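Local coordinates for protein bacteriocin (Streptococcus pyogenes, PDB 2FU2) that probably acts as an immunity protein that protects the producing Streptococcus cell from its own bacteriocin, at residues 26-29 with 30-34; 46-49 with 50-54; 55-58 with 59-63. All blocks are in the same frame, centred on the assembly; numbering follows the deposited sequence.

Interaction 1 (26-29 with 30-34); sequences FRQA and IFELA
Gln28 and Glu32, one turn apart on helix 24-40, run alongside each other in the same direction, their polar ends joined on the solvent side. Gln28 NE2 donates to Glu32 OE2 over 3.0 Å in an almost straight bond, 171° at the hydrogen. The acceptor lies in the plane of the Gln28 amide and is approached nearly along its own C-O axis, while the amide and carboxylate planes are turned 31° from each other. Different first torsions bring the ends together: Gln28 sends CG away from its backbone N (chi1 -175°), Glu32 sends CG away from its carbonyl carbon, and both chains run on extended. Glu32 thereby leans back over the preceding turn, with its CG 3.2 Å from Gln28 O, the same oxygen that accepts Glu32 N at 2.7 Å.

Ile30 and Leu33 lean back in the same way. Ile30 CG1 sits 3.3 Å from Phe26 O, and Leu33 CG lies 3.2 Å from Ala29 O, each over the carbonyl that its own backbone N-H engages. Phe31 swings its ring outward instead, keeping CB 3.2 Å from Arg27 O while Gln28 O lies at the ring edge.

Ile30, Leu33 and Ala29 face Leu53 of helix 44-60, and Tyr15 of helix 4-15 packs on Ile30 and Phe31. This is an amphipathic alpha-helix of a small helical bundle, with an i to i+4 Gln-Glu pair on its outer side.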
loop_
_atom_site.group_PDB
_atom_site.type_symbol
_atom_site.label_atom_id
_atom_site.label_comp_id
_atom_site.label_asym_id
_atom_site.label_seq_id
_atom_site.Cartn_x
_atom_site.Cartn_y
_atom_site.Cartn_z
ATOM N N PHE A 26 8.705 -0.220 5.802
ATOM C CA PHE A 26 7.477 0.092 5.084
ATOM C C PHE A 26 7.714 0.965 3.855
ATOM O O PHE A 26 7.114 0.725 2.814
ATOM C CB PHE A 26 6.380 0.676 6.005
ATOM C CG PHE A 26 5.834 -0.334 6.995
ATOM C CD1 PHE A 26 4.971 -1.341 6.570
ATOM C CD2 PHE A 26 6.218 -0.306 8.364
ATOM C CE1 PHE A 26 4.464 -2.262 7.473
ATOM C CE2 PHE A 26 5.689 -1.245 9.262
ATOM C CZ PHE A 26 4.829 -2.213 8.811
ATOM N N ARG A 27 8.592 1.961 3.960
ATOM C CA ARG A 27 8.846 2.843 2.790
ATOM C C ARG A 27 9.292 2.062 1.549
ATOM O O ARG A 27 8.797 2.334 0.430
ATOM C CB ARG A 27 9.870 3.912 3.075
ATOM C CG ARG A 27 9.862 5.037 2.054
ATOM C CD ARG A 27 11.233 5.667 1.823
ATOM N NE ARG A 27 12.260 4.633 1.775
ATOM C CZ ARG A 27 13.541 4.822 1.483
ATOM N NH1 ARG A 27 14.014 6.021 1.140
ATOM N NH2 ARG A 27 14.359 3.785 1.511
ATOM N N GLN A 28 10.260 1.149 1.741
ATOM C CA GLN A 28 10.850 0.336 0.672
ATOM C C GLN A 28 9.845 -0.689 0.121
ATOM O O GLN A 28 9.656 -0.846 -1.069
ATOM C CB GLN A 28 12.063 -0.403 1.234
ATOM C CG GLN A 28 12.844 -1.198 0.171
ATOM C CD GLN A 28 14.004 -1.910 0.772
ATOM O OE1 GLN A 28 14.607 -1.441 1.766
ATOM N NE2 GLN A 28 14.325 -3.058 0.211
ATOM N N ALA A 29 9.203 -1.388 1.035
ATOM C CA ALA A 29 8.100 -2.271 0.723
ATOM C C ALA A 29 7.044 -1.609 -0.174
ATOM O O ALA A 29 6.710 -2.127 -1.280
ATOM C CB ALA A 29 7.476 -2.801 2.021
ATOM N N ILE A 30 6.508 -0.478 0.275
ATOM C CA ILE A 30 5.513 0.223 -0.572
ATOM C C ILE A 30 6.130 0.592 -1.934
ATOM O O ILE A 30 5.515 0.389 -3.031
ATOM C CB ILE A 30 4.919 1.495 0.149
ATOM C CG1 ILE A 30 4.130 1.108 1.434
ATOM C CG2 ILE A 30 4.138 2.406 -0.866
ATOM C CD1 ILE A 30 2.922 0.209 1.138
ATOM N N PHE A 31 7.378 1.056 -1.867
ATOM C CA PHE A 31 8.062 1.489 -3.045
ATOM C C PHE A 31 8.167 0.310 -4.040
ATOM O O PHE A 31 8.000 0.486 -5.261
ATOM C CB PHE A 31 9.424 2.064 -2.692
ATOM C CG PHE A 31 10.323 2.181 -3.877
ATOM C CD1 PHE A 31 10.107 3.170 -4.830
ATOM C CD2 PHE A 31 11.336 1.243 -4.087
ATOM C CE1 PHE A 31 10.907 3.257 -5.977
ATOM C CE2 PHE A 31 12.178 1.322 -5.240
ATOM C CZ PHE A 31 11.942 2.334 -6.178
ATOM N N GLU A 32 8.424 -0.888 -3.523
ATOM C CA GLU A 32 8.638 -2.024 -4.389
ATOM C C GLU A 32 7.369 -2.556 -5.015
ATOM O O GLU A 32 7.354 -2.932 -6.156
ATOM C CB GLU A 32 9.345 -3.139 -3.647
ATOM C CG GLU A 32 10.756 -2.819 -3.375
ATOM C CD GLU A 32 11.582 -4.009 -2.845
ATOM O OE1 GLU A 32 11.204 -5.185 -3.119
ATOM O OE2 GLU A 32 12.627 -3.762 -2.182
ATOM N N LEU A 33 6.314 -2.629 -4.222
ATOM C CA LEU A 33 5.020 -3.004 -4.688
ATOM C C LEU A 33 4.544 -2.002 -5.762
ATOM O O LEU A 33 4.105 -2.417 -6.863
ATOM C CB LEU A 33 4.050 -3.081 -3.487
ATOM C CG LEU A 33 4.517 -4.104 -2.429
ATOM C CD1 LEU A 33 3.627 -4.249 -1.162
ATOM C CD2 LEU A 33 4.683 -5.493 -3.083
ATOM N N ALA A 34 4.638 -0.698 -5.478
ATOM C CA ALA A 34 4.220 0.325 -6.493
ATOM C C ALA A 34 5.043 0.176 -7.766
ATOM O O ALA A 34 4.477 0.288 -8.857
ATOM C CB ALA A 34 4.316 1.706 -5.977
#

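Interaction 2 (46-49 with 50-54); sequences LATK and IDSLI
Leu46 and Ile50 meet on the buried side of helix 44-60, an alpha-helix of the small helical bundle, one turn apart and with their side chains set aslant to each other. Ile50 is the one to follow outward. Its CB lies 3.7 Å from Leu46 O, the oxygen that accepts Ile50 N. With CG1 set beside the backbone N (chi1 -64°), the longer branch is carried back over that carbonyl, and CG1 comes to 3.5 Å from Leu46 O. The tip, CD1, is still close to the same oxygen, but also reaches Leu46 CG and CD1, both at 3.9 Å. Beyond this pair, Ile50 packs on Val76 and Ile54 on Ile69 and Leu72, all of helix 67-78, while Leu53 serves helix 24-40.

Asp51 forms a polar flank toward helix 67-78: its CB rests 3.3 Å from Ala47 O while its carboxylate leads off to a salt bridge between OD1 and Lys77 NZ. The outer side carries Thr48, Lys49 and Ser52. Thr48 OG1 hydrogen-bonds Ser44 O, one turn earlier. Thr48 O accepts Ser52 N at 2.9 Å, and Ser52 OG, folded back beside its own backbone N, stands 3.1 Å from that same oxygen.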
loop_
_atom_site.group_PDB
_atom_site.type_symbol
_atom_site.label_atom_id
_atom_site.label_comp_id
_atom_site.label_asym_id
_atom_site.label_seq_id
_atom_site.Cartn_x
_atom_site.Cartn_y
_atom_site.Cartn_z
ATOM N N LEU A 46 -0.216 -9.669 -6.441
ATOM C CA LEU A 46 0.230 -8.362 -5.988
ATOM C C LEU A 46 -0.793 -7.761 -4.988
ATOM O O LEU A 46 -0.424 -7.123 -3.993
ATOM C CB LEU A 46 0.503 -7.442 -7.195
ATOM C CG LEU A 46 0.963 -5.977 -6.990
ATOM C CD1 LEU A 46 2.167 -5.860 -6.094
ATOM C CD2 LEU A 46 1.318 -5.333 -8.297
ATOM N N ALA A 47 -2.070 -7.997 -5.273
ATOM C CA ALA A 47 -3.151 -7.552 -4.435
ATOM C C ALA A 47 -2.902 -8.129 -3.054
ATOM O O ALA A 47 -2.939 -7.425 -2.055
ATOM C CB ALA A 47 -4.487 -8.085 -4.991
ATOM N N THR A 48 -2.603 -9.426 -3.050
ATOM C CA THR A 48 -2.354 -10.214 -1.845
ATOM C C THR A 48 -1.209 -9.689 -1.061
ATOM O O THR A 48 -1.368 -9.546 0.168
ATOM C CB THR A 48 -2.131 -11.642 -2.197
ATOM O OG1 THR A 48 -3.406 -12.163 -2.564
ATOM C CG2 THR A 48 -1.682 -12.440 -0.969
ATOM N N LYS A 49 -0.096 -9.364 -1.772
ATOM C CA LYS A 49 1.082 -8.785 -1.179
ATOM C C LYS A 49 0.832 -7.409 -0.581
ATOM O O LYS A 49 1.241 -7.154 0.531
ATOM C CB LYS A 49 2.274 -8.740 -2.130
ATOM C CG LYS A 49 2.699 -10.074 -2.683
ATOM C CD LYS A 49 3.839 -9.881 -3.674
ATOM C CE LYS A 49 4.165 -11.180 -4.444
ATOM N NZ LYS A 49 4.183 -12.461 -3.607
ATOM N N ILE A 50 0.169 -6.518 -1.289
ATOM C CA ILE A 50 -0.124 -5.206 -0.681
ATOM C C ILE A 50 -1.062 -5.381 0.513
ATOM O O ILE A 50 -0.835 -4.854 1.584
ATOM C CB ILE A 50 -0.751 -4.236 -1.710
ATOM C CG1 ILE A 50 0.223 -3.887 -2.883
ATOM C CG2 ILE A 50 -1.292 -2.913 -0.998
ATOM C CD1 ILE A 50 -0.475 -3.577 -4.272
ATOM N N ASP A 51 -2.100 -6.173 0.344
ATOM C CA ASP A 51 -2.994 -6.479 1.471
ATOM C C ASP A 51 -2.228 -6.908 2.746
ATOM O O ASP A 51 -2.444 -6.302 3.825
ATOM C CB ASP A 51 -4.043 -7.512 1.075
ATOM C CG ASP A 51 -5.189 -7.573 2.043
ATOM O OD1 ASP A 51 -5.668 -6.529 2.484
ATOM O OD2 ASP A 51 -5.622 -8.679 2.375
ATOM N N SER A 52 -1.332 -7.895 2.597
ATOM C CA SER A 52 -0.550 -8.396 3.700
ATOM C C SER A 52 0.287 -7.283 4.304
ATOM O O SER A 52 0.358 -7.197 5.539
ATOM C CB SER A 52 0.393 -9.519 3.267
ATOM O OG SER A 52 -0.326 -10.685 2.828
ATOM N N LEU A 53 0.937 -6.465 3.452
ATOM C CA LEU A 53 1.788 -5.382 3.959
ATOM C C LEU A 53 0.952 -4.314 4.731
ATOM O O LEU A 53 1.311 -3.916 5.843
ATOM C CB LEU A 53 2.624 -4.763 2.819
ATOM C CG LEU A 53 3.531 -3.595 3.172
ATOM C CD1 LEU A 53 4.685 -4.087 4.026
ATOM C CD2 LEU A 53 4.059 -2.855 1.957
ATOM N N ILE A 54 -0.197 -3.919 4.183
ATOM C CA ILE A 54 -1.059 -2.936 4.831
ATOM C C ILE A 54 -1.730 -3.494 6.079
ATOM O O ILE A 54 -1.768 -2.809 7.106
ATOM C CB ILE A 54 -2.098 -2.310 3.836
ATOM C CG1 ILE A 54 -1.390 -1.667 2.638
ATOM C CG2 ILE A 54 -2.879 -1.218 4.531
ATOM C CD1 ILE A 54 -0.498 -0.425 3.043
#

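Interaction 3 (55-58 with 59-63); sequences NQYI and LTHQF
Tyr57 and His61 form the aromatic contact at the C-terminal end of helix 44-60. Their rings make an offset stack, with centroids 4.1 Å apart and planes inclined by 21°. His61 CD2 lies over the centre of the tyrosine ring, whereas Tyr57 CZ falls toward the rim of the imidazole. The first torsions bring them together: Tyr57 throws its ring away from its backbone N (chi1 -174°), and His61 swings its own back beside its N (chi1 -72°). The edge of the imidazole also meets Tyr57 O in its plane, with CD2 at 3.2 Å.

Hydrogen bonds finish the helix. Thr60 grips Gln56 O twice, through OG1 at 2.7 Å and through its backbone N at 3.0 Å, the two donors coming from opposite faces of the carbonyl plane. Past His61, Gln62 takes a positive phi as the C-prime residue of a Schellman motif: Phe63 N reaches back to Ile58 O at 3.1 Å, while the bond from Gln62 N to Leu59 O is weak.

The apolar contact spans that turn. Ile58 CG2 touches Phe63 CD1 at 3.5 Å, the two side chains crossing at about a right angle.

Around this helix end, Ile58 packs on Ile69, Phe70 and Ser73 of helix 67-78. Tyr57 touches Ile69 too, and is bordered by Val19 and Ile20 of helix 18-21 and, edge-to-face, by Phe26 of helix 24-40.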
loop_
_atom_site.group_PDB
_atom_site.type_symbol
_atom_site.label_atom_id
_atom_site.label_comp_id
_atom_site.label_asym_id
_atom_site.label_seq_id
_atom_site.Cartn_x
_atom_site.Cartn_y
_atom_site.Cartn_z
ATOM N N ASN A 55 -2.208 -4.735 6.039
ATOM C CA ASN A 55 -2.657 -5.366 7.314
ATOM C C ASN A 55 -1.590 -5.275 8.398
ATOM O O ASN A 55 -1.902 -4.881 9.537
ATOM C CB ASN A 55 -3.079 -6.811 7.136
ATOM C CG ASN A 55 -4.251 -6.930 6.251
ATOM O OD1 ASN A 55 -4.931 -5.934 5.971
ATOM N ND2 ASN A 55 -4.527 -8.132 5.800
ATOM N N GLN A 56 -0.345 -5.635 8.023
ATOM C CA GLN A 56 0.792 -5.639 8.902
ATOM C C GLN A 56 1.020 -4.234 9.441
ATOM O O GLN A 56 1.226 -4.060 10.628
ATOM C CB GLN A 56 2.012 -6.127 8.144
ATOM C CG GLN A 56 3.361 -5.634 8.696
ATOM C CD GLN A 56 4.578 -6.325 8.054
ATOM O OE1 GLN A 56 4.649 -6.507 6.834
ATOM N NE2 GLN A 56 5.532 -6.694 8.868
ATOM N N TYR A 57 0.950 -3.217 8.568
ATOM C CA TYR A 57 1.120 -1.840 9.037
ATOM C C TYR A 57 0.002 -1.461 10.052
ATOM O O TYR A 57 0.250 -0.956 11.202
ATOM C CB TYR A 57 1.153 -0.856 7.874
ATOM C CG TYR A 57 1.473 0.475 8.376
ATOM C CD1 TYR A 57 2.779 0.916 8.396
ATOM C CD2 TYR A 57 0.475 1.274 8.960
ATOM C CE1 TYR A 57 3.110 2.175 8.958
ATOM C CE2 TYR A 57 0.778 2.536 9.527
ATOM C CZ TYR A 57 2.108 2.983 9.521
ATOM O OH TYR A 57 2.432 4.204 10.075
ATOM N N ILE A 58 -1.238 -1.737 9.649
ATOM C CA ILE A 58 -2.404 -1.362 10.523
ATOM C C ILE A 58 -2.310 -2.045 11.902
ATOM O O ILE A 58 -2.394 -1.396 12.964
ATOM C CB ILE A 58 -3.776 -1.632 9.827
ATOM C CG1 ILE A 58 -3.871 -0.802 8.538
ATOM C CG2 ILE A 58 -4.894 -1.278 10.734
ATOM C CD1 ILE A 58 -5.098 -1.082 7.663
ATOM N N LEU A 59 -2.100 -3.356 11.886
ATOM C CA LEU A 59 -2.069 -4.095 13.147
ATOM C C LEU A 59 -0.855 -3.652 14.017
ATOM O O LEU A 59 -0.956 -3.592 15.252
ATOM C CB LEU A 59 -2.052 -5.563 12.840
ATOM C CG LEU A 59 -3.320 -6.156 12.179
ATOM C CD1 LEU A 59 -3.155 -7.676 12.013
ATOM C CD2 LEU A 59 -4.584 -5.909 13.035
ATOM N N THR A 60 0.273 -3.320 13.365
ATOM C CA THR A 60 1.490 -3.022 14.084
ATOM C C THR A 60 1.268 -1.712 14.814
ATOM O O THR A 60 1.813 -1.494 15.872
ATOM C CB THR A 60 2.734 -2.942 13.141
ATOM O OG1 THR A 60 3.013 -4.234 12.597
ATOM C CG2 THR A 60 3.985 -2.542 13.901
ATOM N N HIS A 61 0.470 -0.831 14.211
ATOM C CA HIS A 61 0.248 0.486 14.774
ATOM C C HIS A 61 -1.057 0.636 15.498
ATOM O O HIS A 61 -1.509 1.734 15.686
ATOM C CB HIS A 61 0.340 1.500 13.687
ATOM C CG HIS A 61 1.727 1.699 13.214
ATOM N ND1 HIS A 61 2.573 2.624 13.796
ATOM C CD2 HIS A 61 2.450 1.050 12.266
ATOM C CE1 HIS A 61 3.752 2.559 13.195
ATOM N NE2 HIS A 61 3.697 1.626 12.253
ATOM N N GLN A 62 -1.670 -0.474 15.866
ATOM C CA GLN A 62 -2.921 -0.467 16.662
ATOM C C GLN A 62 -4.048 0.383 16.068
ATOM O O GLN A 62 -4.777 1.032 16.795
ATOM C CB GLN A 62 -2.634 -0.069 18.115
ATOM C CG GLN A 62 -1.443 -0.871 18.725
ATOM C CD GLN A 62 -1.702 -2.392 18.748
ATOM O OE1 GLN A 62 -0.875 -3.179 18.268
ATOM N NE2 GLN A 62 -2.878 -2.799 19.268
ATOM N N PHE A 63 -4.187 0.332 14.733
ATOM C CA PHE A 63 -5.238 1.010 14.003
ATOM C C PHE A 63 -5.000 2.522 14.004
ATOM O O PHE A 63 -5.849 3.291 13.590
ATOM C CB PHE A 63 -6.616 0.580 14.533
ATOM C CG PHE A 63 -6.792 -0.905 14.520
ATOM C CD1 PHE A 63 -7.225 -1.551 13.371
ATOM C CD2 PHE A 63 -6.413 -1.678 15.618
ATOM C CE1 PHE A 63 -7.321 -2.941 13.320
ATOM C CE2 PHE A 63 -6.518 -3.063 15.593
ATOM C CZ PHE A 63 -6.979 -3.694 14.415
#

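Overall arrangement
Interactions 2 and 3 follow directly along helix 44-60, while interaction 1 belongs to helix 24-40, which precedes it in the chain. Leu53 joins the first two: its CD2 lies 3.4 Å from Ala29 CB and equally near Ile30 CD1 and Leu33 CD1. Interaction 3 meets interaction 1 through Phe26, whose CG is 3.6 Å from Tyr57 CD1. All three contacts combine buried and exposed residues, but the centre of interaction 3 is about 12 Å from the centre of the chain, against about 7 Å for the other two. Mid-helix, the buried faces are apolar and most exposed positions polar, Phe31 apart; at the helix end, ring stacking and a reversing backbone take over.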